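Long-range contacts in aryl acylamidase (bacterium CSBL00001, PDB 4YJI), which probably hydrolyses the amide bond of N-acylated aromatic amines as an amidase signature enzyme, and is seen here with acetaminophen bound: residues T81-L86 against V112-P117; S133-F138 against D354-W359. The protein carries 1 engineered substitution. All blocks are in the same frame, centred on the assembly; numbering follows the deposited sequence.

Contact 1: T81-L86 against V112-P117; sequences TLMKDL and VWSTYP. With TYL (N-(4-hydroxyphenyl)acetamide (tylenol)), chain C.
Thr81 OG1 is held by two hydrogen bonds, one with the phenol of Tyr116 and one with the backbone carbonyl of Val178. Tyr116 OH is the donor in the first bond, which is short: 2.6 Å from Tyr116 OH to Thr81 OG1. The threonine oxygen lies in the plane of the tyrosine ring, at its edge, and the two side chains approach from opposite directions. With CG of Tyr116 anti to the backbone N (chi1 -172°), the phenol reaches from the first turn of its helix to the strand. Along the way the ring passes the backbone, Tyr116 CE2 lying 3.6 Å from Leu82 O. This is the packing of a beta-alpha-beta crossover: strand 80-84 runs beside and parallel to strand 126-131, and helix 115-122 lies in the connection between them. The next layer of the contact is apolar. Met83 bends at chi3 (-60°), which brings its methyl against the CG corner of the proline ring, with Met83 CE 3.8 Å from Pro117 CG. The same methyl, Met83 CE, comes within 4.0 Å of Ser114 OG, a hydroxyl whose hydrogen bond is with Ala89 N. Ser114 occupies the N-cap position without capping the helix; the backbone N atoms of Thr115 and Tyr116 are instead bonded to the carboxylate of Glu224. Farther along, Lys84 stretches away fully extended to Ser163, Ser164 and Thr182, consistent with the lysine of the family's Ser-cisSer-Lys triad. Beyond it Leu86 touches the ligand ring, Leu86 CD2 being 3.6 Å from TYL C3.

Contact 2: S133-F138 against D354-W359; sequences SPVYGF and DALMKW. With TYL (N-(4-hydroxyphenyl)acetamide (tylenol)), chain C.
The loop 133-138 approaches helix 354-362 most closely where Phe138 CA and Leu356 CA stand 6.9 Å apart. In this amidase signature fold the loop follows strand 126-131 and forms part of the ligand pocket, so the helix packs against the back of a pocket wall. Two successive backbone bonds, Gly137 N to Pro134 O and Phe138 N to Val135 O, shape the loop into a compact turn, with positive phi at Tyr136 and Gly137. Leu356 carries most of the contact from the helix side, its two methyls reaching different residues of the loop. A chi1 of 171° swings the branch away from the backbone N, toward the loop. Leu356 CD1 sits over one face of the Phe138 ring in a CH-pi contact, 3.8 Å from the centroid and shifted toward the rim near Phe138 CD2. Leu356 CD2 rests against both Val135 and Tyr136, 4.0 Å from Val135 CG1 and equally far from Tyr136 CD2. One turn on, Trp359 reaches the same phenylalanine: the planes of its five-membered ring and of Phe138 are inclined by 24°, but slid so far that they hardly overlap. Placing an alanine at Phe138 would probably open a gap between loop and helix, depriving Leu356 CD1 of its aromatic face and Trp359 CD1 of its neighbour. Helix 315-339 adds to the packing, with Ile326 touching Phe138, while Ser333 OG is hydrogen-bonded to Tyr136 OH. On the pocket side, the amide N of the ligand donates to Gly137 O at 2.8 Å, in a nearly straight bond of 165°.

Overall arrangement
From the N terminus the chain passes three helices and strand 48-51 before strand 80-84, and contact 1 then closes a loop of 25 residues without helix or strand when 112-117 returns to it. Helix 115-122 leads into strand 126-131, whose exit is the loop 133-138. Contact 2 closes a far longer excursion of 215 residues, bringing helix 354-362 back to that loop. The two contacts therefore follow in series, neither nested nor crossed. Their centres are 21 Å apart, yet they meet at the ligand, where Leu86 packs against Gly137 and Ser133. Together they link the three-stranded sheet and helix 115-122, through the pocket, to helix 354-362.

Contact 1: T81-L86 against V112-P117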
ATOM      1  N   THR A  81       4.979  -0.860  14.736  1.00 12.76           N
ATOM      2  CA  THR A  81       4.251  -0.730  13.478  1.00 13.60           C
ATOM      3  C   THR A  81       2.740  -0.646  13.732  1.00 16.17           C
ATOM      4  O   THR A  81       2.269  -0.785  14.871  1.00 17.36           O
ATOM      5  CB  THR A  81       4.580  -1.904  12.513  1.00 14.11           C
ATOM      6  OG1 THR A  81       4.099  -1.602  11.197  1.00 14.18           O
ATOM      7  CG2 THR A  81       3.963  -3.220  13.005  1.00 14.45           C
ATOM      8  N   LEU A  82       1.987  -0.365  12.677  1.00 13.32           N
ATOM      9  CA  LEU A  82       0.536  -0.349  12.734  1.00 14.80           C
ATOM     10  C   LEU A  82      -0.043  -1.048  11.505  1.00 15.19           C
ATOM     11  O   LEU A  82       0.584  -1.049  10.429  1.00 15.78           O
ATOM     12  CB  LEU A  82       0.004   1.086  12.815  1.00 14.33           C
ATOM     13  CG  LEU A  82       0.180   1.858  14.122  1.00 15.55           C
ATOM     14  CD1 LEU A  82       1.548   2.530  14.187  1.00 15.79           C
ATOM     15  CD2 LEU A  82      -0.935   2.884  14.267  1.00 17.99           C
ATOM     16  N   MET A  83      -1.226  -1.638  11.670  1.00 13.77           N
ATOM     17  CA  MET A  83      -1.924  -2.319  10.567  1.00 16.37           C
ATOM     18  C   MET A  83      -3.021  -1.418  10.003  1.00 16.93           C
ATOM     19  O   MET A  83      -3.430  -0.460  10.639  1.00 16.11           O
ATOM     20  CB  MET A  83      -2.536  -3.647  11.030  1.00 16.95           C
ATOM     21  CG  MET A  83      -3.729  -3.467  11.973  1.00 16.51           C
ATOM     22  SD  MET A  83      -4.581  -5.011  12.419  1.00 20.14           S
ATOM     23  CE  MET A  83      -5.104  -5.599  10.810  1.00 22.14           C
ATOM     24  N   LYS A  84      -3.502  -1.749   8.810  1.00 14.47           N
ATOM     25  CA  LYS A  84      -4.526  -0.962   8.124  1.00 15.14           C
ATOM     26  C   LYS A  84      -5.942  -1.378   8.515  1.00 17.20           C
ATOM     27  O   LYS A  84      -6.243  -2.569   8.579  1.00 15.75           O
ATOM     28  CB  LYS A  84      -4.337  -1.114   6.617  1.00 17.05           C
ATOM     29  CG  LYS A  84      -5.354  -0.400   5.744  1.00 15.01           C
ATOM     30  CD  LYS A  84      -5.016  -0.671   4.275  1.00 15.68           C
ATOM     31  CE  LYS A  84      -6.009  -0.013   3.341  1.00 17.56           C
ATOM     32  NZ  LYS A  84      -5.642  -0.302   1.910  1.00 16.22           N
ATOM     33  N   ASP A  85      -6.816  -0.399   8.735  1.00 16.17           N
ATOM     34  CA  ASP A  85      -8.218  -0.675   9.058  1.00 17.83           C
ATOM     35  C   ASP A  85      -9.064  -0.904   7.789  1.00 19.66           C
ATOM     36  O   ASP A  85      -9.953  -0.119   7.471  1.00 19.21           O
ATOM     37  CB  ASP A  85      -8.794   0.478   9.884  1.00 16.17           C
ATOM     38  CG  ASP A  85     -10.241   0.244  10.294  1.00 23.18           C
ATOM     39  OD1 ASP A  85     -10.677  -0.937  10.324  1.00 19.09           O
ATOM     40  OD2 ASP A  85     -10.935   1.252  10.588  1.00 24.58           O
ATOM     41  N   LEU A  86      -8.766  -1.972   7.060  1.00 16.29           N
ATOM     42  CA  LEU A  86      -9.569  -2.372   5.914  1.00 18.11           C
ATOM     43  C   LEU A  86      -9.573  -3.891   5.841  1.00 18.76           C
ATOM     44  O   LEU A  86      -8.549  -4.506   5.531  1.00 18.55           O
ATOM     45  CB  LEU A  86      -9.031  -1.759   4.611  1.00 17.21           C
ATOM     46  CG  LEU A  86      -9.768  -2.188   3.340  1.00 18.97           C
ATOM     47  CD1 LEU A  86     -11.253  -1.879   3.454  1.00 19.51           C
ATOM     48  CD2 LEU A  86      -9.171  -1.514   2.102  1.00 19.50           C
ATOM     49  N   VAL A 112      -8.827 -15.428  14.408  1.00 22.29           N
ATOM     50  CA  VAL A 112      -8.943 -14.936  13.031  1.00 23.36           C
ATOM     51  C   VAL A 112      -7.967 -13.785  12.808  1.00 19.27           C
ATOM     52  O   VAL A 112      -8.067 -12.757  13.470  1.00 17.00           O
ATOM     53  CB  VAL A 112     -10.378 -14.459  12.709  1.00 23.05           C
ATOM     54  CG1 VAL A 112     -10.500 -14.073  11.233  1.00 22.66           C
ATOM     55  CG2 VAL A 112     -11.399 -15.539  13.066  1.00 24.95           C
ATOM     56  N   TRP A 113      -7.028 -13.963  11.877  1.00 18.16           N
ATOM     57  CA  TRP A 113      -5.940 -13.002  11.688  1.00 19.84           C
ATOM     58  C   TRP A 113      -5.754 -12.531  10.249  1.00 19.58           C
ATOM     59  O   TRP A 113      -5.801 -13.342   9.331  1.00 22.87           O
ATOM     60  CB  TRP A 113      -4.623 -13.622  12.139  1.00 19.85           C
ATOM     61  CG  TRP A 113      -4.503 -13.822  13.600  1.00 20.46           C
ATOM     62  CD1 TRP A 113      -5.063 -14.825  14.349  1.00 22.64           C
ATOM     63  CD2 TRP A 113      -3.756 -13.011  14.505  1.00 21.11           C
ATOM     64  NE1 TRP A 113      -4.708 -14.675  15.673  1.00 23.43           N
ATOM     65  CE2 TRP A 113      -3.903 -13.573  15.794  1.00 22.52           C
ATOM     66  CE3 TRP A 113      -2.970 -11.861  14.355  1.00 20.66           C
ATOM     67  CZ2 TRP A 113      -3.295 -13.023  16.920  1.00 23.76           C
ATOM     68  CZ3 TRP A 113      -2.365 -11.324  15.467  1.00 19.62           C
ATOM     69  CH2 TRP A 113      -2.538 -11.901  16.740  1.00 24.45           C
ATOM     70  N   SER A 114      -5.522 -11.228  10.063  1.00 17.54           N
ATOM     71  CA  SER A 114      -4.946 -10.726   8.811  1.00 19.07           C
ATOM     72  C   SER A 114      -3.465 -11.092   8.780  1.00 17.92           C
ATOM     73  O   SER A 114      -2.862 -11.329   9.822  1.00 15.91           O
ATOM     74  CB  SER A 114      -5.112  -9.204   8.680  1.00 16.47           C
ATOM     75  OG  SER A 114      -6.442  -8.787   8.854  1.00 25.96           O
ATOM     76  N   THR A 115      -2.870 -11.133   7.591  1.00 16.68           N
ATOM     77  CA  THR A 115      -1.482 -11.599   7.454  1.00 15.01           C
ATOM     78  C   THR A 115      -0.459 -10.673   8.117  1.00 14.12           C
ATOM     79  O   THR A 115       0.431 -11.140   8.832  1.00 12.93           O
ATOM     80  CB  THR A 115      -1.103 -11.770   5.969  1.00 18.52           C
ATOM     81  OG1 THR A 115      -1.960 -12.753   5.378  1.00 19.10           O
ATOM     82  CG2 THR A 115       0.365 -12.218   5.825  1.00 16.45           C
ATOM     83  N   TYR A 116      -0.577  -9.371   7.878  1.00 16.43           N
ATOM     84  CA  TYR A 116       0.411  -8.434   8.397  1.00 16.31           C
ATOM     85  C   TYR A 116       0.513  -8.514   9.937  1.00 15.30           C
ATOM     86  O   TYR A 116       1.599  -8.723  10.444  1.00 14.60           O
ATOM     87  CB  TYR A 116       0.109  -7.002   7.939  1.00 16.40           C
ATOM     88  CG  TYR A 116       1.203  -6.000   8.273  1.00 15.27           C
ATOM     89  CD1 TYR A 116       2.312  -5.859   7.450  1.00 14.38           C
ATOM     90  CD2 TYR A 116       1.117  -5.196   9.409  1.00 15.07           C
ATOM     91  CE1 TYR A 116       3.309  -4.936   7.737  1.00 14.71           C
ATOM     92  CE2 TYR A 116       2.121  -4.268   9.713  1.00 14.63           C
ATOM     93  CZ  TYR A 116       3.210  -4.152   8.871  1.00 14.89           C
ATOM     94  OH  TYR A 116       4.202  -3.243   9.154  1.00 15.40           O
ATOM     95  N   PRO A 117      -0.608  -8.373  10.673  1.00 14.88           N
ATOM     96  CA  PRO A 117      -0.422  -8.416  12.131  1.00 13.68           C
ATOM     97  C   PRO A 117       0.070  -9.784  12.634  1.00 15.62           C
ATOM     98  O   PRO A 117       0.892  -9.828  13.554  1.00 17.57           O
ATOM     99  CB  PRO A 117      -1.822  -8.097  12.678  1.00 15.70           C
ATOM    100  CG  PRO A 117      -2.765  -8.438  11.550  1.00 16.04           C
ATOM    101  CD  PRO A 117      -2.005  -8.060  10.310  1.00 15.56           C
TER
HETATM  102  C1  TYL C 502      -8.457  -1.530  -2.175  1.00 28.32           C
HETATM  103  C2  TYL C 502      -7.545  -2.088  -1.286  1.00 24.65           C
HETATM  104  C3  TYL C 502      -7.827  -3.317  -0.705  1.00 22.96           C
HETATM  105  C4  TYL C 502      -9.016  -3.966  -1.010  1.00 30.67           C
HETATM  106  C5  TYL C 502      -9.929  -3.401  -1.891  1.00 28.54           C
HETATM  107  C6  TYL C 502      -9.653  -2.173  -2.474  1.00 28.16           C
HETATM  108  N   TYL C 502      -8.201  -0.282  -2.773  1.00 23.20           N
HETATM  109  C   TYL C 502      -7.040   0.020  -3.469  1.00 18.43           C
HETATM  110  CM  TYL C 502      -6.942   1.420  -4.034  1.00 22.67           C
HETATM  111  O4  TYL C 502      -9.310  -5.212  -0.423  1.00 36.25           O
HETATM  112  O   TYL C 502      -6.150  -0.804  -3.618  1.00 17.19           O

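Contact 2: S133-F138 against D354-W359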
ATOM      1  N   SER A 133      -8.332   4.371   6.365  1.00 14.29           N
ATOM      2  CA  SER A 133      -8.589   3.957   4.986  1.00 16.48           C
ATOM      3  C   SER A 133      -9.953   4.524   4.551  1.00 16.03           C
ATOM      4  O   SER A 133     -10.826   4.743   5.393  1.00 16.37           O
ATOM      5  CB  SER A 133      -8.576   2.425   4.885  1.00 18.76           C
ATOM      6  OG  SER A 133      -9.214   1.970   3.699  1.00 21.02           O
ATOM      7  N   PRO A 134     -10.154   4.763   3.240  1.00 15.08           N
ATOM      8  CA  PRO A 134     -11.503   5.105   2.774  1.00 16.06           C
ATOM      9  C   PRO A 134     -12.424   3.899   2.824  1.00 16.96           C
ATOM     10  O   PRO A 134     -11.936   2.766   2.869  1.00 16.31           O
ATOM     11  CB  PRO A 134     -11.276   5.535   1.328  1.00 15.94           C
ATOM     12  CG  PRO A 134     -10.102   4.698   0.900  1.00 15.53           C
ATOM     13  CD  PRO A 134      -9.197   4.713   2.127  1.00 14.02           C
ATOM     14  N   VAL A 135     -13.733   4.133   2.780  1.00 17.97           N
ATOM     15  CA  VAL A 135     -14.723   3.060   2.877  1.00 17.02           C
ATOM     16  C   VAL A 135     -14.533   1.971   1.822  1.00 18.05           C
ATOM     17  O   VAL A 135     -14.478   2.259   0.622  1.00 15.73           O
ATOM     18  CB  VAL A 135     -16.160   3.626   2.763  1.00 19.39           C
ATOM     19  CG1 VAL A 135     -17.194   2.501   2.709  1.00 16.15           C
ATOM     20  CG2 VAL A 135     -16.450   4.581   3.926  1.00 21.30           C
ATOM     21  N   TYR A 136     -14.411   0.727   2.287  1.00 17.19           N
ATOM     22  CA  TYR A 136     -14.193  -0.443   1.427  1.00 17.44           C
ATOM     23  C   TYR A 136     -12.984  -0.320   0.499  1.00 16.20           C
ATOM     24  O   TYR A 136     -12.885  -1.041  -0.497  1.00 17.63           O
ATOM     25  CB  TYR A 136     -15.446  -0.739   0.591  1.00 17.90           C
ATOM     26  CG  TYR A 136     -16.467  -1.589   1.310  1.00 16.41           C
ATOM     27  CD1 TYR A 136     -16.178  -2.906   1.653  1.00 18.73           C
ATOM     28  CD2 TYR A 136     -17.727  -1.089   1.641  1.00 16.71           C
ATOM     29  CE1 TYR A 136     -17.110  -3.705   2.307  1.00 20.33           C
ATOM     30  CE2 TYR A 136     -18.669  -1.886   2.303  1.00 17.91           C
ATOM     31  CZ  TYR A 136     -18.347  -3.192   2.631  1.00 20.28           C
ATOM     32  OH  TYR A 136     -19.250  -4.006   3.286  1.00 20.53           O
ATOM     33  N   GLY A 137     -12.064   0.583   0.833  1.00 14.46           N
ATOM     34  CA  GLY A 137     -10.873   0.816   0.032  1.00 15.10           C
ATOM     35  C   GLY A 137     -11.161   1.408  -1.343  1.00 16.65           C
ATOM     36  O   GLY A 137     -10.291   1.418  -2.218  1.00 19.17           O
ATOM     37  N   PHE A 138     -12.368   1.927  -1.534  1.00 16.46           N
ATOM     38  CA  PHE A 138     -12.854   2.160  -2.901  1.00 18.49           C
ATOM     39  C   PHE A 138     -12.509   3.547  -3.460  1.00 19.28           C
ATOM     40  O   PHE A 138     -13.373   4.225  -4.019  1.00 19.91           O
ATOM     41  CB  PHE A 138     -14.370   1.931  -2.964  1.00 16.67           C
ATOM     42  CG  PHE A 138     -14.840   1.308  -4.265  1.00 22.40           C
ATOM     43  CD1 PHE A 138     -14.891   2.053  -5.427  1.00 26.89           C
ATOM     44  CD2 PHE A 138     -15.241  -0.015  -4.313  1.00 27.85           C
ATOM     45  CE1 PHE A 138     -15.318   1.489  -6.624  1.00 24.72           C
ATOM     46  CE2 PHE A 138     -15.678  -0.581  -5.501  1.00 31.42           C
ATOM     47  CZ  PHE A 138     -15.706   0.175  -6.663  1.00 22.50           C
ATOM     48  N   ASP A 354     -21.919   7.900  -2.208  1.00 23.10           N
ATOM     49  CA  ASP A 354     -22.746   7.745  -3.403  1.00 25.32           C
ATOM     50  C   ASP A 354     -21.971   7.139  -4.571  1.00 20.83           C
ATOM     51  O   ASP A 354     -22.502   6.314  -5.303  1.00 26.32           O
ATOM     52  CB  ASP A 354     -23.334   9.094  -3.827  1.00 26.71           C
ATOM     53  CG  ASP A 354     -24.381   9.614  -2.848  1.00 35.51           C
ATOM     54  OD1 ASP A 354     -24.892   8.809  -2.037  1.00 31.35           O
ATOM     55  OD2 ASP A 354     -24.696  10.828  -2.898  1.00 39.69           O
ATOM     56  N   ALA A 355     -20.721   7.565  -4.749  1.00 23.57           N
ATOM     57  CA  ALA A 355     -19.892   7.065  -5.847  1.00 24.82           C
ATOM     58  C   ALA A 355     -19.678   5.560  -5.742  1.00 21.77           C
ATOM     59  O   ALA A 355     -19.566   4.864  -6.748  1.00 23.84           O
ATOM     60  CB  ALA A 355     -18.550   7.794  -5.876  1.00 25.98           C
ATOM     61  N   LEU A 356     -19.619   5.056  -4.514  1.00 19.09           N
ATOM     62  CA  LEU A 356     -19.493   3.620  -4.295  1.00 23.09           C
ATOM     63  C   LEU A 356     -20.822   2.917  -4.540  1.00 19.22           C
ATOM     64  O   LEU A 356     -20.863   1.866  -5.178  1.00 19.67           O
ATOM     65  CB  LEU A 356     -18.990   3.336  -2.874  1.00 18.94           C
ATOM     66  CG  LEU A 356     -18.975   1.890  -2.368  1.00 22.22           C
ATOM     67  CD1 LEU A 356     -18.391   0.921  -3.371  1.00 28.28           C
ATOM     68  CD2 LEU A 356     -18.180   1.836  -1.076  1.00 26.93           C
ATOM     69  N   MET A 357     -21.911   3.491  -4.036  1.00 19.33           N
ATOM     70  CA  MET A 357     -23.224   2.864  -4.185  1.00 23.13           C
ATOM     71  C   MET A 357     -23.604   2.719  -5.656  1.00 18.59           C
ATOM     72  O   MET A 357     -24.324   1.796  -6.023  1.00 21.56           O
ATOM     73  CB  MET A 357     -24.302   3.655  -3.430  1.00 25.12           C
ATOM     74  CG  MET A 357     -25.595   2.875  -3.204  1.00 30.62           C
ATOM     75  SD  MET A 357     -25.404   1.415  -2.143  1.00 35.92           S
ATOM     76  CE  MET A 357     -25.479   2.149  -0.506  1.00 34.33           C
ATOM     77  N   LYS A 358     -23.119   3.633  -6.495  1.00 19.04           N
ATOM     78  CA  LYS A 358     -23.308   3.507  -7.939  1.00 22.42           C
ATOM     79  C   LYS A 358     -22.831   2.137  -8.439  1.00 21.79           C
ATOM     80  O   LYS A 358     -23.526   1.459  -9.189  1.00 19.52           O
ATOM     81  CB  LYS A 358     -22.564   4.620  -8.676  1.00 20.70           C
ATOM     82  CG  LYS A 358     -22.516   4.422 -10.176  1.00 22.58           C
ATOM     83  CD  LYS A 358     -21.687   5.505 -10.862  1.00 28.96           C
ATOM     84  CE  LYS A 358     -20.221   5.430 -10.473  1.00 29.26           C
ATOM     85  NZ  LYS A 358     -19.363   6.221 -11.398  1.00 30.81           N
ATOM     86  N   TRP A 359     -21.657   1.715  -7.984  1.00 20.35           N
ATOM     87  CA  TRP A 359     -21.101   0.435  -8.427  1.00 19.78           C
ATOM     88  C   TRP A 359     -21.767  -0.748  -7.725  1.00 19.46           C
ATOM     89  O   TRP A 359     -21.928  -1.826  -8.312  1.00 20.26           O
ATOM     90  CB  TRP A 359     -19.587   0.423  -8.202  1.00 19.84           C
ATOM     91  CG  TRP A 359     -18.893   1.380  -9.113  1.00 19.49           C
ATOM     92  CD1 TRP A 359     -18.297   2.562  -8.773  1.00 19.45           C
ATOM     93  CD2 TRP A 359     -18.745   1.249 -10.534  1.00 17.98           C
ATOM     94  NE1 TRP A 359     -17.777   3.167  -9.896  1.00 19.95           N
ATOM     95  CE2 TRP A 359     -18.047   2.384 -10.987  1.00 19.83           C
ATOM     96  CE3 TRP A 359     -19.141   0.281 -11.463  1.00 20.61           C
ATOM     97  CZ2 TRP A 359     -17.723   2.573 -12.334  1.00 16.45           C
ATOM     98  CZ3 TRP A 359     -18.829   0.472 -12.801  1.00 21.85           C
ATOM     99  CH2 TRP A 359     -18.125   1.610 -13.221  1.00 19.53           C
TER
HETATM  100  C1  TYL C 502      -8.457  -1.530  -2.175  1.00 28.32           C
HETATM  101  C2  TYL C 502      -7.545  -2.088  -1.286  1.00 24.65           C
HETATM  102  C3  TYL C 502      -7.827  -3.317  -0.705  1.00 22.96           C
HETATM  103  C4  TYL C 502      -9.016  -3.966  -1.010  1.00 30.67           C
HETATM  104  C5  TYL C 502      -9.929  -3.401  -1.891  1.00 28.54           C
HETATM  105  C6  TYL C 502      -9.653  -2.173  -2.474  1.00 28.16           C
HETATM  106  N   TYL C 502      -8.201  -0.282  -2.773  1.00 23.20           N
HETATM  107  C   TYL C 502      -7.040   0.020  -3.469  1.00 18.43           C
HETATM  108  CM  TYL C 502      -6.942   1.420  -4.034  1.00 22.67           C
HETATM  109  O4  TYL C 502      -9.310  -5.212  -0.423  1.00 36.25           O
HETATM  110  O   TYL C 502      -6.150  -0.804  -3.618  1.00 17.19           O